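PDB 2QC3: malonyl CoA-acyl carrier protein transacylase from Mycobacterium tuberculosis, which catalyses transfer of the malonyl group from malonyl-CoA to holo-acyl carrier protein, giving malonyl-ACP and CoA in fatty acid biosynthesis. Local coordinates for residues Leu223-Gly228 against Asp252-Thr257; Ala119-Ala124 against Glu197-Ala202; Gly131-Leu136 against Val185-Val190; Leu40-Leu45 against Gln61-Ala66. One frame throughout, in Å; residues are numbered along the deposited sequence.

Interaction 4 comes first along the chain and interaction 1 last. Interaction 3 is nested in the loop closed by interaction 2. Interactions 1 and 4 have centres about 27 Å apart and lie on opposite sides of the chain's centre. Interactions 2 and 3 are about 18 Å apart between centres, and helix 107-125 runs on to strand 130-136. Interactions 2 and 4 touch through Met-121 and Gln-61. Interaction 3 belongs to the mixed sheet, while segment 223-228 of interaction 1 follows strand 221-222 of the parallel sheet. Side chains of interactions 1, 2 and 3 come within about 8 Å of Ser-92 and His-195, the probable catalytic residues, so these three contacts lie near the likely active site; interaction 4 is further away.

Interaction 1: residues Leu223-Gly228 against Asp252-Thr257; sequences LSNRDG and DLCTAT
Cys-254, on helix 251-260, packs into the curve of loop 223-228. Its CB lies 4.4 Å from Leu-223 CD1, an apolar contact near the start of the loop. The sulfur is anti to the carbonyl carbon (chi1 -72°), and this swings it toward the loop backbone. There SG sits 3.3 Å from Ser-224 O and 3.6 Å from Gly-228 CA. Asn-225 ND2 is a longer neighbour, 3.8 Å from the same SG. Gly-228 has a positive phi and lies against the backbone of Leu-253 and Cys-254, where the helix comes too close for a CB. Leu-253 rests its CB on the backbone of Asp-227, 3.5 Å from Asp-227 O. One turn further along the helix, Thr-257 points OG1 at Gly-228 O. The hydroxyl is the donor, but the modelled bond is very short and its exact length is doubtful. Beside it, Thr-257 CG2 meets Leu-223 CD2 tip to tip at 3.7 Å. Within the loop, Ser-224 OG accepts from Arg-226 N to form an ST turn, and Gly-228 N bonds to Ser-224 O. The amide of Asn-225 has its polar partners outside the two segments: OD1 takes the N-H of Ser-92, and ND2 donates to Gly-90 O. Ser-92 is the probable nucleophile by similarity. The chemistry is therefore mostly sulfur and carbon packing, with one hydroxyl donor to a carbonyl at an uncertain length. The same loop carries Asn-225, whose amide bonds to the backbone around Ser-92, consistent with a part in shaping the likely active site.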
loop_
_atom_site.group_PDB
_atom_site.type_symbol
_atom_site.label_atom_id
_atom_site.label_comp_id
_atom_site.label_asym_id
_atom_site.label_seq_id
_atom_site.Cartn_x
_atom_site.Cartn_y
_atom_site.Cartn_z
ATOM N N LEU A 223 -6.169 -7.166 8.028
ATOM C CA LEU A 223 -5.019 -6.806 8.853
ATOM C C LEU A 223 -4.666 -5.332 8.685
ATOM O O LEU A 223 -5.048 -4.705 7.697
ATOM C CB LEU A 223 -3.807 -7.658 8.474
ATOM C CG LEU A 223 -4.010 -9.168 8.598
ATOM C CD1 LEU A 223 -2.689 -9.879 8.325
ATOM C CD2 LEU A 223 -4.520 -9.494 10.000
ATOM N N SER A 224 -3.935 -4.793 9.658
ATOM C CA SER A 224 -3.522 -3.400 9.633
ATOM C C SER A 224 -2.006 -3.263 9.759
ATOM O O SER A 224 -1.367 -4.009 10.499
ATOM C CB SER A 224 -4.196 -2.630 10.778
ATOM O OG SER A 224 -3.717 -1.298 10.842
ATOM N N ASN A 225 -1.449 -2.299 9.030
ATOM C CA ASN A 225 -0.014 -2.013 9.046
ATOM C C ASN A 225 0.414 -1.524 10.426
ATOM O O ASN A 225 1.597 -1.501 10.753
ATOM C CB ASN A 225 0.321 -0.921 8.020
ATOM C CG ASN A 225 0.276 -1.416 6.591
ATOM O OD1 ASN A 225 0.322 -0.615 5.657
ATOM N ND2 ASN A 225 0.204 -2.735 6.405
ATOM N N ARG A 226 -0.559 -1.101 11.220
ATOM C CA ARG A 226 -0.285 -0.607 12.566
ATOM C C ARG A 226 0.482 -1.630 13.400
ATOM O O ARG A 226 1.531 -1.326 13.980
ATOM C CB ARG A 226 -1.599 -0.282 13.276
ATOM C CG ARG A 226 -1.418 0.216 14.694
ATOM C CD ARG A 226 -2.759 0.404 15.384
ATOM N NE ARG A 226 -2.602 1.141 16.631
ATOM C CZ ARG A 226 -3.561 1.296 17.542
ATOM N NH1 ARG A 226 -4.759 0.760 17.353
ATOM N NH2 ARG A 226 -3.319 1.993 18.644
ATOM N N ASP A 227 -0.047 -2.847 13.451
ATOM C CA ASP A 227 0.570 -3.902 14.247
ATOM C C ASP A 227 0.369 -5.308 13.686
ATOM O O ASP A 227 0.546 -6.293 14.399
ATOM C CB ASP A 227 0.007 -3.839 15.661
ATOM C CG ASP A 227 -1.511 -3.822 15.679
ATOM O OD1 ASP A 227 -2.092 -3.672 16.776
ATOM O OD2 ASP A 227 -2.128 -3.957 14.600
ATOM N N GLY A 228 -0.006 -5.404 12.417
ATOM C CA GLY A 228 -0.216 -6.713 11.825
ATOM C C GLY A 228 -1.408 -7.456 12.410
ATOM O O GLY A 228 -1.599 -8.633 12.125
ATOM N N ASP A 252 6.126 -6.482 8.462
ATOM C CA ASP A 252 6.669 -7.697 9.060
ATOM C C ASP A 252 5.677 -8.355 10.019
ATOM O O ASP A 252 5.563 -9.577 10.052
ATOM C CB ASP A 252 7.983 -7.409 9.801
ATOM C CG ASP A 252 7.868 -6.266 10.811
ATOM O OD1 ASP A 252 8.831 -6.078 11.584
ATOM O OD2 ASP A 252 6.839 -5.556 10.837
ATOM N N LEU A 253 4.951 -7.544 10.790
ATOM C CA LEU A 253 3.967 -8.080 11.722
ATOM C C LEU A 253 2.746 -8.625 10.971
ATOM O O LEU A 253 2.096 -9.568 11.421
ATOM C CB LEU A 253 3.538 -6.998 12.729
ATOM C CG LEU A 253 4.657 -6.441 13.621
ATOM C CD1 LEU A 253 4.078 -5.462 14.647
ATOM C CD2 LEU A 253 5.366 -7.601 14.338
ATOM N N CYS A 254 2.441 -8.046 9.816
ATOM C CA CYS A 254 1.305 -8.513 9.045
ATOM C C CYS A 254 1.584 -9.914 8.499
ATOM O O CYS A 254 0.736 -10.803 8.571
ATOM C CB CYS A 254 1.005 -7.551 7.884
ATOM S SG CYS A 254 0.281 -5.964 8.379
ATOM N N THR A 255 2.778 -10.113 7.958
ATOM C CA THR A 255 3.117 -11.410 7.401
ATOM C C THR A 255 3.214 -12.451 8.511
ATOM O O THR A 255 2.896 -13.618 8.299
ATOM C CB THR A 255 4.435 -11.357 6.634
ATOM O OG1 THR A 255 4.388 -10.296 5.673
ATOM C CG2 THR A 255 4.659 -12.666 5.911
ATOM N N ALA A 256 3.658 -12.024 9.691
ATOM C CA ALA A 256 3.766 -12.925 10.837
ATOM C C ALA A 256 2.361 -13.408 11.182
ATOM O O ALA A 256 2.162 -14.562 11.556
ATOM C CB ALA A 256 4.383 -12.193 12.034
ATOM N N THR A 257 1.385 -12.520 11.043
ATOM C CA THR A 257 0.002 -12.876 11.327
ATOM C C THR A 257 -0.542 -13.831 10.266
ATOM O O THR A 257 -1.351 -14.710 10.565
ATOM C CB THR A 257 -0.892 -11.620 11.396
ATOM O OG1 THR A 257 -0.464 -10.795 12.490
ATOM C CG2 THR A 257 -2.355 -12.016 11.600
#

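Interaction 2: residues Ala119-Ala124 against Glu197-Ala202; sequences AEMAKA and EFMAPA
Ala-124 CB meets Pro-201 CG at 3.5 Å, tighter than usual for two carbons. The same methyl group lies 4.0 Å from Met-199 CE. Ala-202 CB presses on helix 107-125 one turn back from Ala-124, 3.3 Å from Glu-120 O. It also touches Glu-120 CB. The methyl groups of Ala-124 and Ala-202 let the chains come close; the CA atoms of Glu-120 and Ala-202 are 4.6 Å apart. On the inner side, Met-121 and Met-199 cross at about a right angle. The chain of Met-199 bends at chi2 (-59°), and its SD comes 3.9 Å from Met-121 CE. That sulfur also packs against Met-121 CB and CG. At the outer side, a water donates to Pro-201 O at 2.8 Å. It also lies by Glu-120 OE1, but at a doubtfully short distance. A second water lies between Ala-124 O and Phe-198 O, at the edge of the Phe-198 ring and in its plane.

Further out, Met-121 packs on Phe-194 and Leu-245, and on Gln-61 of helix 57-77. Thr-196 OG1 accepts from Phe-198 N at the start of the loop segment, and Ala-124 O accepts from Thr-127 OG1. Residues 197-199 form a short 3-10 turn, and the chain then leads into helix 203-211. The side chain of Met-121 is about 6 Å from that of His-195, catalytic by similarity, and about 4 Å from a bound acetic acid, probably from the crystallisation liquor. The arrangement thus joins the end of a long helix to the turn just after the probable catalytic histidine, near the likely acyl-transfer site.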
loop_
_atom_site.group_PDB
_atom_site.type_symbol
_atom_site.label_atom_id
_atom_site.label_comp_id
_atom_site.label_asym_id
_atom_site.label_seq_id
_atom_site.Cartn_x
_atom_site.Cartn_y
_atom_site.Cartn_z
ATOM N N ALA A 119 -3.020 14.082 -2.060
ATOM C CA ALA A 119 -2.976 15.541 -2.100
ATOM C C ALA A 119 -2.547 16.109 -0.754
ATOM O O ALA A 119 -1.756 17.049 -0.696
ATOM C CB ALA A 119 -4.349 16.101 -2.489
ATOM N N GLU A 120 -3.076 15.544 0.329
ATOM C CA GLU A 120 -2.726 16.013 1.666
ATOM C C GLU A 120 -1.270 15.728 2.028
ATOM O O GLU A 120 -0.589 16.577 2.604
ATOM C CB GLU A 120 -3.638 15.383 2.715
ATOM C CG GLU A 120 -5.053 15.899 2.681
ATOM C CD GLU A 120 -5.117 17.415 2.751
ATOM O OE1 GLU A 120 -4.455 18.005 3.625
ATOM O OE2 GLU A 120 -5.834 18.019 1.930
ATOM N N MET A 121 -0.787 14.535 1.696
ATOM C CA MET A 121 0.593 14.193 2.011
ATOM C C MET A 121 1.548 15.024 1.154
ATOM O O MET A 121 2.611 15.441 1.622
ATOM C CB MET A 121 0.833 12.695 1.806
ATOM C CG MET A 121 0.177 11.808 2.869
ATOM S SD MET A 121 0.338 10.031 2.525
ATOM C CE MET A 121 2.112 9.841 2.575
ATOM N N ALA A 122 1.164 15.271 -0.095
ATOM C CA ALA A 122 1.986 16.085 -0.992
ATOM C C ALA A 122 2.197 17.434 -0.303
ATOM O O ALA A 122 3.310 17.947 -0.229
ATOM C CB ALA A 122 1.271 16.277 -2.326
ATOM N N LYS A 123 1.103 17.985 0.213
ATOM C CA LYS A 123 1.110 19.256 0.926
ATOM C C LYS A 123 2.073 19.189 2.110
ATOM O O LYS A 123 2.880 20.095 2.328
ATOM C CB LYS A 123 -0.295 19.545 1.443
ATOM C CG LYS A 123 -0.805 20.946 1.212
ATOM C CD LYS A 123 -2.273 21.013 1.598
ATOM C CE LYS A 123 -2.868 22.380 1.327
ATOM N NZ LYS A 123 -4.268 22.488 1.822
ATOM N N ALA A 124 1.981 18.102 2.873
ATOM C CA ALA A 124 2.826 17.912 4.042
ATOM C C ALA A 124 4.312 17.826 3.701
ATOM O O ALA A 124 5.150 18.278 4.473
ATOM C CB ALA A 124 2.382 16.658 4.816
ATOM N N GLU A 197 5.806 11.487 11.735
ATOM C CA GLU A 197 5.138 12.682 12.225
ATOM C C GLU A 197 5.181 13.824 11.207
ATOM O O GLU A 197 4.353 14.734 11.255
ATOM C CB GLU A 197 5.768 13.131 13.549
ATOM C CG GLU A 197 5.408 12.236 14.724
ATOM C CD GLU A 197 3.947 12.364 15.145
ATOM O OE1 GLU A 197 3.056 12.363 14.264
ATOM O OE2 GLU A 197 3.689 12.451 16.367
ATOM N N PHE A 198 6.131 13.771 10.275
ATOM C CA PHE A 198 6.240 14.823 9.268
ATOM C C PHE A 198 5.020 14.884 8.349
ATOM O O PHE A 198 4.813 15.873 7.645
ATOM C CB PHE A 198 7.537 14.664 8.458
ATOM C CG PHE A 198 8.783 14.914 9.274
ATOM C CD1 PHE A 198 9.553 13.853 9.750
ATOM C CD2 PHE A 198 9.138 16.211 9.630
ATOM C CE1 PHE A 198 10.657 14.080 10.579
ATOM C CE2 PHE A 198 10.236 16.455 10.455
ATOM C CZ PHE A 198 10.999 15.388 10.934
ATOM N N MET A 199 4.207 13.830 8.363
ATOM C CA MET A 199 2.994 13.816 7.556
ATOM C C MET A 199 1.835 14.387 8.377
ATOM O O MET A 199 0.736 14.538 7.867
ATOM C CB MET A 199 2.651 12.388 7.110
ATOM C CG MET A 199 3.620 11.797 6.096
ATOM S SD MET A 199 3.686 12.802 4.601
ATOM C CE MET A 199 5.123 13.815 4.939
ATOM N N ALA A 200 2.095 14.711 9.642
ATOM C CA ALA A 200 1.066 15.237 10.541
ATOM C C ALA A 200 0.140 16.292 9.945
ATOM O O ALA A 200 -1.060 16.262 10.187
ATOM C CB ALA A 200 1.708 15.783 11.818
ATOM N N PRO A 201 0.679 17.244 9.166
ATOM C CA PRO A 201 -0.214 18.258 8.598
ATOM C C PRO A 201 -1.242 17.714 7.606
ATOM O O PRO A 201 -2.202 18.402 7.253
ATOM C CB PRO A 201 0.751 19.276 7.980
ATOM C CG PRO A 201 1.997 18.485 7.723
ATOM C CD PRO A 201 2.093 17.564 8.902
ATOM N N ALA A 202 -1.059 16.471 7.175
ATOM C CA ALA A 202 -1.996 15.853 6.239
ATOM C C ALA A 202 -3.164 15.181 6.967
ATOM O O ALA A 202 -4.174 14.847 6.349
ATOM C CB ALA A 202 -1.268 14.826 5.367
HETATM O O HOH W 1 -4.695 18.384 5.995
HETATM O O HOH W 2 6.609 17.792 7.320
#

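Interaction 3: residues Gly131-Leu136 against Val185-Val190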
loop_
_atom_site.group_PDB
_atom_site.type_symbol
_atom_site.label_atom_id
_atom_site.label_comp_id
_atom_site.label_asym_id
_atom_site.label_seq_id
_atom_site.Cartn_x
_atom_site.Cartn_y
_atom_site.Cartn_z
ATOM N N GLY A 131 12.408 12.760 3.435
ATOM C CA GLY A 131 12.497 11.723 2.427
ATOM C C GLY A 131 12.480 10.354 3.075
ATOM O O GLY A 131 12.207 10.225 4.271
ATOM N N MET A 132 12.765 9.330 2.280
ATOM C CA MET A 132 12.804 7.961 2.761
ATOM C C MET A 132 13.972 7.277 2.066
ATOM O O MET A 132 14.295 7.594 0.921
ATOM C CB MET A 132 11.508 7.219 2.410
ATOM C CG MET A 132 10.250 7.827 3.005
ATOM S SD MET A 132 8.790 6.937 2.510
ATOM C CE MET A 132 8.604 5.797 3.904
ATOM N N SER A 133 14.604 6.346 2.763
ATOM C CA SER A 133 15.722 5.609 2.202
ATOM C C SER A 133 15.630 4.180 2.674
ATOM O O SER A 133 15.467 3.911 3.872
ATOM C CB SER A 133 17.068 6.195 2.651
ATOM O OG SER A 133 17.284 7.487 2.109
ATOM N N ALA A 134 15.717 3.260 1.725
ATOM C CA ALA A 134 15.676 1.855 2.054
ATOM C C ALA A 134 17.029 1.529 2.668
ATOM O O ALA A 134 18.051 2.113 2.292
ATOM C CB ALA A 134 15.450 1.022 0.785
ATOM N N VAL A 135 17.030 0.632 3.642
ATOM C CA VAL A 135 18.266 0.197 4.274
ATOM C C VAL A 135 18.184 -1.322 4.251
ATOM O O VAL A 135 17.366 -1.920 4.951
ATOM C CB VAL A 135 18.386 0.677 5.733
ATOM C CG1 VAL A 135 19.703 0.188 6.326
ATOM C CG2 VAL A 135 18.316 2.210 5.792
ATOM N N LEU A 136 19.017 -1.942 3.426
ATOM C CA LEU A 136 19.010 -3.391 3.307
ATOM C C LEU A 136 20.247 -4.025 3.924
ATOM O O LEU A 136 21.364 -3.539 3.744
ATOM C CB LEU A 136 18.895 -3.794 1.837
ATOM C CG LEU A 136 17.634 -3.317 1.115
ATOM C CD1 LEU A 136 17.550 -3.969 -0.266
ATOM C CD2 LEU A 136 16.407 -3.680 1.944
ATOM N N VAL A 185 22.290 1.547 1.862
ATOM C CA VAL A 185 21.336 2.629 1.999
ATOM C C VAL A 185 21.023 3.203 0.632
ATOM O O VAL A 185 21.925 3.624 -0.091
ATOM C CB VAL A 185 21.892 3.751 2.891
ATOM C CG1 VAL A 185 20.884 4.902 2.970
ATOM C CG2 VAL A 185 22.193 3.200 4.283
ATOM N N ARG A 186 19.744 3.212 0.277
ATOM C CA ARG A 186 19.320 3.750 -1.006
ATOM C C ARG A 186 18.155 4.717 -0.840
ATOM O O ARG A 186 17.066 4.326 -0.412
ATOM C CB ARG A 186 18.905 2.621 -1.955
ATOM C CG ARG A 186 17.707 1.817 -1.477
ATOM C CD ARG A 186 17.238 0.837 -2.548
ATOM N NE ARG A 186 16.828 1.531 -3.766
ATOM C CZ ARG A 186 15.584 1.540 -4.240
ATOM N NH1 ARG A 186 14.623 0.886 -3.601
ATOM N NH2 ARG A 186 15.300 2.219 -5.344
ATOM N N ALA A 187 18.393 5.978 -1.184
ATOM C CA ALA A 187 17.364 7.003 -1.093
ATOM C C ALA A 187 16.254 6.626 -2.056
ATOM O O ALA A 187 16.526 6.234 -3.190
ATOM C CB ALA A 187 17.941 8.355 -1.469
ATOM N N LEU A 188 15.008 6.729 -1.606
ATOM C CA LEU A 188 13.878 6.391 -2.457
ATOM C C LEU A 188 13.358 7.642 -3.153
ATOM O O LEU A 188 13.483 8.758 -2.635
ATOM C CB LEU A 188 12.771 5.738 -1.625
ATOM C CG LEU A 188 13.206 4.492 -0.851
ATOM C CD1 LEU A 188 12.081 4.054 0.066
ATOM C CD2 LEU A 188 13.583 3.361 -1.828
ATOM N N GLY A 189 12.785 7.462 -4.336
ATOM C CA GLY A 189 12.274 8.602 -5.073
ATOM C C GLY A 189 10.904 9.053 -4.603
ATOM O O GLY A 189 9.926 8.945 -5.349
ATOM N N VAL A 190 10.825 9.551 -3.372
ATOM C CA VAL A 190 9.558 10.023 -2.826
ATOM C C VAL A 190 9.715 11.467 -2.350
ATOM O O VAL A 190 10.811 11.894 -1.993
ATOM C CB VAL A 190 9.072 9.128 -1.659
ATOM C CG1 VAL A 190 8.820 7.709 -2.170
ATOM C CG2 VAL A 190 10.098 9.117 -0.536
HETATM O O HOH W 3 13.304 10.375 -0.378
#
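Arg-186 has CG wedged between its backbone N and carbonyl carbon (chi1 63°), which lays the start of the side chain over Ala-134. CG comes within 3.3 Å of Ala-134 CB. The chain bends again at chi3, and one face of the guanidinium has Leu-188 CD2 near its rim. Val-190 points CG2 at Met-132, where it meets CG at 3.8 Å; the two side chains cross at about a right angle. Leu-188 touches both residues of the strand: CD1 is 4.0 Å from Met-132 CB and CD2 lies against Ala-134 CB.

The backbones are paired antiparallel, and the strand axes make an angle of 153°. Ala-134 and Arg-186 form a hydrogen-bonded pair: Arg-186 N reaches Ala-134 O at 2.9 Å, and Ala-134 N donates to Arg-186 O. Ser-133 with Ala-187 and Val-135 with Val-185 are the non-hydrogen-bonded pairs beside it. Strand 184-187 is the edge strand of the mixed sheet. Next to it comes 130-136, then 162-166 and 153-159; with helices 140-149 and 169-177 these four strands give the beta-alpha-beta-beta-alpha-beta order of a ferredoxin-like subdomain. Helix 169-177 packs on the face that carries Ser-133, Val-135 and Val-185, through Leu-172 and Leu-175.

Leu-188 N also bonds to Met-132 O at 2.8 Å. A water takes the N-H of Met-132 and lies by Leu-188 O. Gly-189 then turns the chain in an inverse gamma turn. The Met-132 side chain also touches Phe-194 and lies about 5 Å from that of His-195.

Interaction 4: residues Leu40-Leu45 against Gln61-Ala66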
loop_
_atom_site.group_PDB
_atom_site.type_symbol
_atom_site.label_atom_id
_atom_site.label_comp_id
_atom_site.label_asym_id
_atom_site.label_seq_id
_atom_site.Cartn_x
_atom_site.Cartn_y
_atom_site.Cartn_z
ATOM N N LEU A 40 -9.745 13.393 -10.749
ATOM C CA LEU A 40 -8.477 13.179 -11.423
ATOM C C LEU A 40 -8.719 12.340 -12.679
ATOM O O LEU A 40 -9.479 11.375 -12.647
ATOM C CB LEU A 40 -7.534 12.434 -10.474
ATOM C CG LEU A 40 -6.059 12.820 -10.347
ATOM C CD1 LEU A 40 -5.928 14.281 -9.940
ATOM C CD2 LEU A 40 -5.406 11.919 -9.297
ATOM N N ASP A 41 -8.077 12.706 -13.781
ATOM C CA ASP A 41 -8.233 11.964 -15.029
ATOM C C ASP A 41 -7.399 10.694 -14.920
ATOM O O ASP A 41 -6.350 10.578 -15.549
ATOM C CB ASP A 41 -7.741 12.798 -16.214
ATOM C CG ASP A 41 -8.223 12.261 -17.555
ATOM O OD1 ASP A 41 -8.205 11.028 -17.759
ATOM O OD2 ASP A 41 -8.610 13.081 -18.415
ATOM N N LEU A 42 -7.867 9.747 -14.114
ATOM C CA LEU A 42 -7.154 8.490 -13.912
ATOM C C LEU A 42 -6.907 7.738 -15.217
ATOM O O LEU A 42 -5.905 7.041 -15.357
ATOM C CB LEU A 42 -7.928 7.597 -12.937
ATOM C CG LEU A 42 -8.116 8.160 -11.523
ATOM C CD1 LEU A 42 -8.956 7.204 -10.697
ATOM C CD2 LEU A 42 -6.757 8.378 -10.875
ATOM N N ALA A 43 -7.826 7.881 -16.166
ATOM C CA ALA A 43 -7.708 7.209 -17.456
ATOM C C ALA A 43 -6.380 7.522 -18.141
ATOM O O ALA A 43 -5.609 6.616 -18.458
ATOM C CB ALA A 43 -8.866 7.613 -18.361
ATOM N N ARG A 44 -6.113 8.803 -18.370
ATOM C CA ARG A 44 -4.870 9.202 -19.023
ATOM C C ARG A 44 -3.672 8.979 -18.109
ATOM O O ARG A 44 -2.582 8.647 -18.574
ATOM C CB ARG A 44 -4.926 10.671 -19.446
ATOM C CG ARG A 44 -5.295 11.631 -18.329
ATOM C CD ARG A 44 -5.030 13.086 -18.713
ATOM N NE ARG A 44 -3.733 13.558 -18.224
ATOM C CZ ARG A 44 -2.554 13.096 -18.630
ATOM N NH1 ARG A 44 -2.483 12.140 -19.547
ATOM N NH2 ARG A 44 -1.437 13.585 -18.107
ATOM N N LEU A 45 -3.881 9.158 -16.808
ATOM C CA LEU A 45 -2.813 8.976 -15.831
ATOM C C LEU A 45 -2.275 7.552 -15.825
ATOM O O LEU A 45 -1.068 7.341 -15.742
ATOM C CB LEU A 45 -3.314 9.341 -14.430
ATOM C CG LEU A 45 -3.623 10.824 -14.215
ATOM C CD1 LEU A 45 -4.314 11.028 -12.880
ATOM C CD2 LEU A 45 -2.327 11.620 -14.287
ATOM N N GLN A 61 -0.975 7.445 -5.624
ATOM C CA GLN A 61 -1.794 6.808 -4.610
ATOM C C GLN A 61 -3.187 6.394 -5.136
ATOM O O GLN A 61 -3.571 5.226 -5.029
ATOM C CB GLN A 61 -1.883 7.712 -3.371
ATOM C CG GLN A 61 -0.622 7.728 -2.530
ATOM C CD GLN A 61 -0.836 8.341 -1.163
ATOM O OE1 GLN A 61 -1.735 7.945 -0.429
ATOM N NE2 GLN A 61 0.005 9.303 -0.809
ATOM N N PRO A 62 -3.958 7.330 -5.723
ATOM C CA PRO A 62 -5.275 6.918 -6.218
ATOM C C PRO A 62 -5.159 6.013 -7.444
ATOM O O PRO A 62 -6.015 5.170 -7.690
ATOM C CB PRO A 62 -5.954 8.249 -6.536
ATOM C CG PRO A 62 -4.807 9.097 -6.980
ATOM C CD PRO A 62 -3.738 8.766 -5.965
ATOM N N LEU A 63 -4.088 6.200 -8.206
ATOM C CA LEU A 63 -3.850 5.410 -9.406
ATOM C C LEU A 63 -3.578 3.959 -9.013
ATOM O O LEU A 63 -4.128 3.028 -9.608
ATOM C CB LEU A 63 -2.660 5.993 -10.172
ATOM C CG LEU A 63 -2.401 5.526 -11.607
ATOM C CD1 LEU A 63 -3.627 5.789 -12.476
ATOM C CD2 LEU A 63 -1.185 6.269 -12.157
ATOM N N ILE A 64 -2.735 3.770 -8.002
ATOM C CA ILE A 64 -2.416 2.431 -7.522
ATOM C C ILE A 64 -3.657 1.742 -6.964
ATOM O O ILE A 64 -3.899 0.569 -7.250
ATOM C CB ILE A 64 -1.320 2.468 -6.437
ATOM C CG1 ILE A 64 0.009 2.881 -7.071
ATOM C CG2 ILE A 64 -1.179 1.091 -5.767
ATOM C CD1 ILE A 64 1.096 3.193 -6.064
ATOM N N VAL A 65 -4.439 2.468 -6.168
ATOM C CA VAL A 65 -5.660 1.912 -5.598
ATOM C C VAL A 65 -6.634 1.585 -6.728
ATOM O O VAL A 65 -7.313 0.561 -6.689
ATOM C CB VAL A 65 -6.331 2.901 -4.594
ATOM C CG1 VAL A 65 -7.725 2.408 -4.220
ATOM C CG2 VAL A 65 -5.480 3.024 -3.334
ATOM N N ALA A 66 -6.689 2.451 -7.742
ATOM C CA ALA A 66 -7.584 2.232 -8.882
ATOM C C ALA A 66 -7.219 0.939 -9.627
ATOM O O ALA A 66 -8.092 0.142 -9.968
ATOM C CB ALA A 66 -7.521 3.430 -9.846
#
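Pro-62 brings a puckered ring to this contact, and Leu-40 crosses it at about a right angle. Leu-40 CD2 touches the ring at CG, 3.7 Å away. At the neighbouring ring atom, Pro-62 CB, Leu-42 CD2 stands further off at 4.4 Å. Segment 40-45 also holds the Asp-41 carboxylate, which does not touch segment 61-66 but is the N-cap of helix 42-47. Arg-44 N bonds to Asp-41 OD1 at 3.1 Å, nearly straight, and comes from above the carboxylate plane. The cap starts the short helix, which packs against helix 57-77 near its proline kink.

The contact is buried and apolar. Leu-42 spreads its two methyls: CD1 meets Ala-66 CB at 4.1 Å, and CD2 faces Pro-62 and Leu-63. Beyond them, Trp-34 of helix 27-37 touches both Leu-42 and Ala-66. From helix 107-125, Val-111 touches Leu-42 and Ala-115 touches Pro-62, so helices pack round this part of the core. Leu-63 has CG anti to the backbone N (chi1 -167°), which carries its methyls across to helix 42-47. Its CD1 packs on Leu-45 CB at 4.1 Å, and its CD2 ends 3.7 Å from Leu-45 O.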